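Local coordinates for protein diacylglycerol kinase (PDB 3S40) that probably phosphorylates diacylglycerol with ATP to give phosphatidic acid, at residues His124-Lys132 with Lys218-Ile226. Sequence-based numbering, arbitrary orientation.
Sequences HVKPVDVAK and KCDDGTLDI
D129 reaches from strand 125-133 into the loop 218-223, meets it along its whole side chain and is hydrogen-bonded at its tip. D129 CB lies 3.3 Å from the backbone O of C219. C219 O also accepts a hydrogen bond from D129 N at 2.9 Å, fairly straight (155° at the hydrogen). D129 CG is 3.3 Å from C219 O. It stands beside its own backbone N, anti to the carbonyl carbon (chi1 -51°), which turns one carboxylate face to the loop, and C219 O and D220 CA both lie over that face. D129 OD2 accepts a hydrogen bond from G222 N at 2.8 Å, on its syn side and close to the carboxylate plane. OD1 accepts one from the backbone N of G291, so both oxygens are held and the rotation of the buried carboxylate is fixed.

The fold is that of the YegS-like lipid kinases, an alpha/beta domain joined to a beta-sandwich domain. Strand 125-133 belongs to one antiparallel sheet, and the loop 218-223 leads into strand 224-230 of another. Within the loop, D221 OD2 accepts a hydrogen bond from the backbone N of T223, an Asx turn, while D221 OD1 makes a salt bridge with K258.

At one end of the contact K126 runs out extended beyond CG and crosses D220 at about a right angle. K126 NZ forms a salt bridge with D220 OD2 at 2.9 Å, coming from above the carboxylate plane. K126 also makes a cation-pi contact with Y297. A water donates to both D220 OD2 and the backbone O of P127, a second bridge beside the salt bridge. V128 CG1 meets C219 SG at 4.2 Å, and F103 of helix 102-106 touches both residues. Further along, A131 CB rests against L224 CD2 at 4.3 Å.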
loop_
_atom_site.group_PDB
_atom_site.type_symbol
_atom_site.label_atom_id
_atom_site.label_comp_id
_atom_site.label_asym_id
_atom_site.label_seq_id
_atom_site.Cartn_x
_atom_site.Cartn_y
_atom_site.Cartn_z
ATOM N N HIS A 124 -5.843 10.602 14.518
ATOM C CA HIS A 124 -4.988 11.435 13.656
ATOM C C HIS A 124 -5.107 10.944 12.229
ATOM O O HIS A 124 -4.862 9.771 11.939
ATOM C CB HIS A 124 -3.544 11.354 14.099
ATOM C CG HIS A 124 -3.320 11.853 15.489
ATOM N ND1 HIS A 124 -3.723 13.105 15.900
ATOM C CD2 HIS A 124 -2.733 11.271 16.563
ATOM C CE1 HIS A 124 -3.400 13.271 17.172
ATOM N NE2 HIS A 124 -2.796 12.175 17.597
ATOM N N VAL A 125 -5.512 11.837 11.340
ATOM C CA VAL A 125 -5.917 11.430 10.009
ATOM C C VAL A 125 -5.194 12.266 8.973
ATOM O O VAL A 125 -4.969 13.461 9.178
ATOM C CB VAL A 125 -7.420 11.641 9.815
ATOM C CG1 VAL A 125 -7.774 11.443 8.369
ATOM C CG2 VAL A 125 -8.224 10.688 10.719
ATOM N N LYS A 126 -4.809 11.643 7.868
ATOM C CA LYS A 126 -4.185 12.396 6.787
ATOM C C LYS A 126 -4.608 11.852 5.440
ATOM O O LYS A 126 -5.043 10.693 5.332
ATOM C CB LYS A 126 -2.659 12.402 6.907
ATOM C CG LYS A 126 -1.993 11.085 6.567
ATOM C CD LYS A 126 -0.484 11.272 6.595
ATOM C CE LYS A 126 0.241 10.082 6.015
ATOM N NZ LYS A 126 1.607 10.489 5.547
ATOM N N PRO A 127 -4.512 12.699 4.407
ATOM C CA PRO A 127 -4.847 12.266 3.048
ATOM C C PRO A 127 -3.732 11.428 2.493
ATOM O O PRO A 127 -2.562 11.687 2.774
ATOM C CB PRO A 127 -4.993 13.586 2.265
ATOM C CG PRO A 127 -4.303 14.606 3.075
ATOM C CD PRO A 127 -4.303 14.154 4.508
ATOM N N VAL A 128 -4.104 10.423 1.717
ATOM C CA VAL A 128 -3.147 9.489 1.155
ATOM C C VAL A 128 -3.501 9.326 -0.307
ATOM O O VAL A 128 -4.679 9.302 -0.662
ATOM C CB VAL A 128 -3.228 8.137 1.896
ATOM C CG1 VAL A 128 -2.433 7.065 1.180
ATOM C CG2 VAL A 128 -2.754 8.306 3.343
ATOM N N ASP A 129 -2.487 9.273 -1.165
ATOM C CA ASP A 129 -2.725 9.142 -2.601
ATOM C C ASP A 129 -2.966 7.672 -2.975
ATOM O O ASP A 129 -2.420 6.769 -2.337
ATOM C CB ASP A 129 -1.531 9.686 -3.421
ATOM C CG ASP A 129 -1.102 11.108 -3.001
ATOM O OD1 ASP A 129 -1.939 11.870 -2.444
ATOM O OD2 ASP A 129 0.084 11.457 -3.236
ATOM N N VAL A 130 -3.764 7.451 -4.015
ATOM C CA VAL A 130 -4.044 6.105 -4.491
ATOM C C VAL A 130 -3.738 6.040 -5.973
ATOM O O VAL A 130 -4.217 6.870 -6.753
ATOM C CB VAL A 130 -5.528 5.743 -4.273
ATOM C CG1 VAL A 130 -5.873 4.425 -4.975
ATOM C CG2 VAL A 130 -5.863 5.711 -2.771
ATOM N N ALA A 131 -2.976 5.029 -6.374
ATOM C CA ALA A 131 -2.568 4.904 -7.768
ATOM C C ALA A 131 -3.619 4.166 -8.603
ATOM O O ALA A 131 -4.409 3.380 -8.073
ATOM C CB ALA A 131 -1.202 4.201 -7.858
ATOM N N LYS A 132 -3.604 4.422 -9.912
ATOM C CA LYS A 132 -4.430 3.691 -10.873
ATOM C C LYS A 132 -3.612 3.219 -12.073
ATOM O O LYS A 132 -3.066 4.031 -12.825
ATOM C CB LYS A 132 -5.566 4.568 -11.391
ATOM C CG LYS A 132 -6.948 4.047 -11.072
ATOM C CD LYS A 132 -7.943 4.432 -12.152
ATOM C CE LYS A 132 -9.281 4.834 -11.554
ATOM N NZ LYS A 132 -10.360 4.928 -12.582
ATOM N N LYS A 218 7.008 8.482 -1.321
ATOM C CA LYS A 218 6.090 8.962 -0.284
ATOM C C LYS A 218 4.667 8.660 -0.715
ATOM O O LYS A 218 4.344 8.802 -1.903
ATOM C CB LYS A 218 6.190 10.476 -0.108
ATOM C CG LYS A 218 7.528 11.002 0.364
ATOM C CD LYS A 218 7.737 10.752 1.847
ATOM C CE LYS A 218 9.070 11.356 2.279
ATOM N NZ LYS A 218 9.429 11.074 3.701
ATOM N N CYS A 219 3.805 8.270 0.230
ATOM C CA CYS A 219 2.439 7.914 -0.151
ATOM C C CYS A 219 1.545 9.141 -0.401
ATOM O O CYS A 219 0.428 9.004 -0.903
ATOM C CB CYS A 219 1.786 7.019 0.915
ATOM S SG CYS A 219 1.479 7.872 2.497
ATOM N N ASP A 220 2.024 10.330 -0.037
ATOM C CA ASP A 220 1.192 11.540 -0.079
ATOM C C ASP A 220 1.868 12.773 -0.716
ATOM O O ASP A 220 1.460 13.911 -0.443
ATOM C CB ASP A 220 0.747 11.911 1.342
ATOM C CG ASP A 220 1.926 12.156 2.272
ATOM O OD1 ASP A 220 3.080 11.988 1.814
ATOM O OD2 ASP A 220 1.708 12.511 3.456
ATOM N N ASP A 221 2.888 12.571 -1.548
ATOM C CA ASP A 221 3.541 13.725 -2.181
ATOM C C ASP A 221 2.993 14.087 -3.574
ATOM O O ASP A 221 3.536 14.945 -4.257
ATOM C CB ASP A 221 5.058 13.576 -2.203
ATOM C CG ASP A 221 5.540 12.494 -3.171
ATOM O OD1 ASP A 221 6.779 12.325 -3.264
ATOM O OD2 ASP A 221 4.699 11.817 -3.817
ATOM N N GLY A 222 1.904 13.444 -3.978
ATOM C CA GLY A 222 1.242 13.780 -5.223
ATOM C C GLY A 222 1.901 13.251 -6.485
ATOM O O GLY A 222 1.505 13.607 -7.597
ATOM N N THR A 223 2.919 12.416 -6.331
ATOM C CA THR A 223 3.562 11.806 -7.496
ATOM C C THR A 223 3.835 10.336 -7.234
ATOM O O THR A 223 3.747 9.863 -6.093
ATOM C CB THR A 223 4.907 12.485 -7.869
ATOM O OG1 THR A 223 5.886 12.197 -6.865
ATOM C CG2 THR A 223 4.753 14.000 -8.014
ATOM N N LEU A 224 4.177 9.636 -8.307
ATOM C CA LEU A 224 4.593 8.248 -8.260
ATOM C C LEU A 224 6.078 8.187 -8.562
ATOM O O LEU A 224 6.603 9.047 -9.290
ATOM C CB LEU A 224 3.843 7.467 -9.327
ATOM C CG LEU A 224 2.368 7.328 -8.975
ATOM C CD1 LEU A 224 1.622 6.534 -10.024
ATOM C CD2 LEU A 224 2.264 6.649 -7.612
ATOM N N ASP A 225 6.744 7.169 -8.016
ATOM C CA ASP A 225 8.176 6.968 -8.222
ATOM C C ASP A 225 8.449 5.835 -9.204
ATOM O O ASP A 225 8.140 4.668 -8.942
ATOM C CB ASP A 225 8.887 6.690 -6.896
ATOM C CG ASP A 225 9.056 7.941 -6.063
ATOM O OD1 ASP A 225 10.210 8.390 -5.861
ATOM O OD2 ASP A 225 8.024 8.494 -5.629
ATOM N N ILE A 226 9.017 6.199 -10.343
ATOM C CA ILE A 226 9.470 5.220 -11.312
ATOM C C ILE A 226 10.870 4.795 -10.919
ATOM O O ILE A 226 11.731 5.629 -10.641
ATOM C CB ILE A 226 9.534 5.815 -12.722
ATOM C CG1 ILE A 226 8.163 6.351 -13.142
ATOM C CG2 ILE A 226 10.068 4.784 -13.706
ATOM C CD1 ILE A 226 8.157 7.015 -14.510
HETATM O O HOH W 1 -0.883 13.738 3.695
#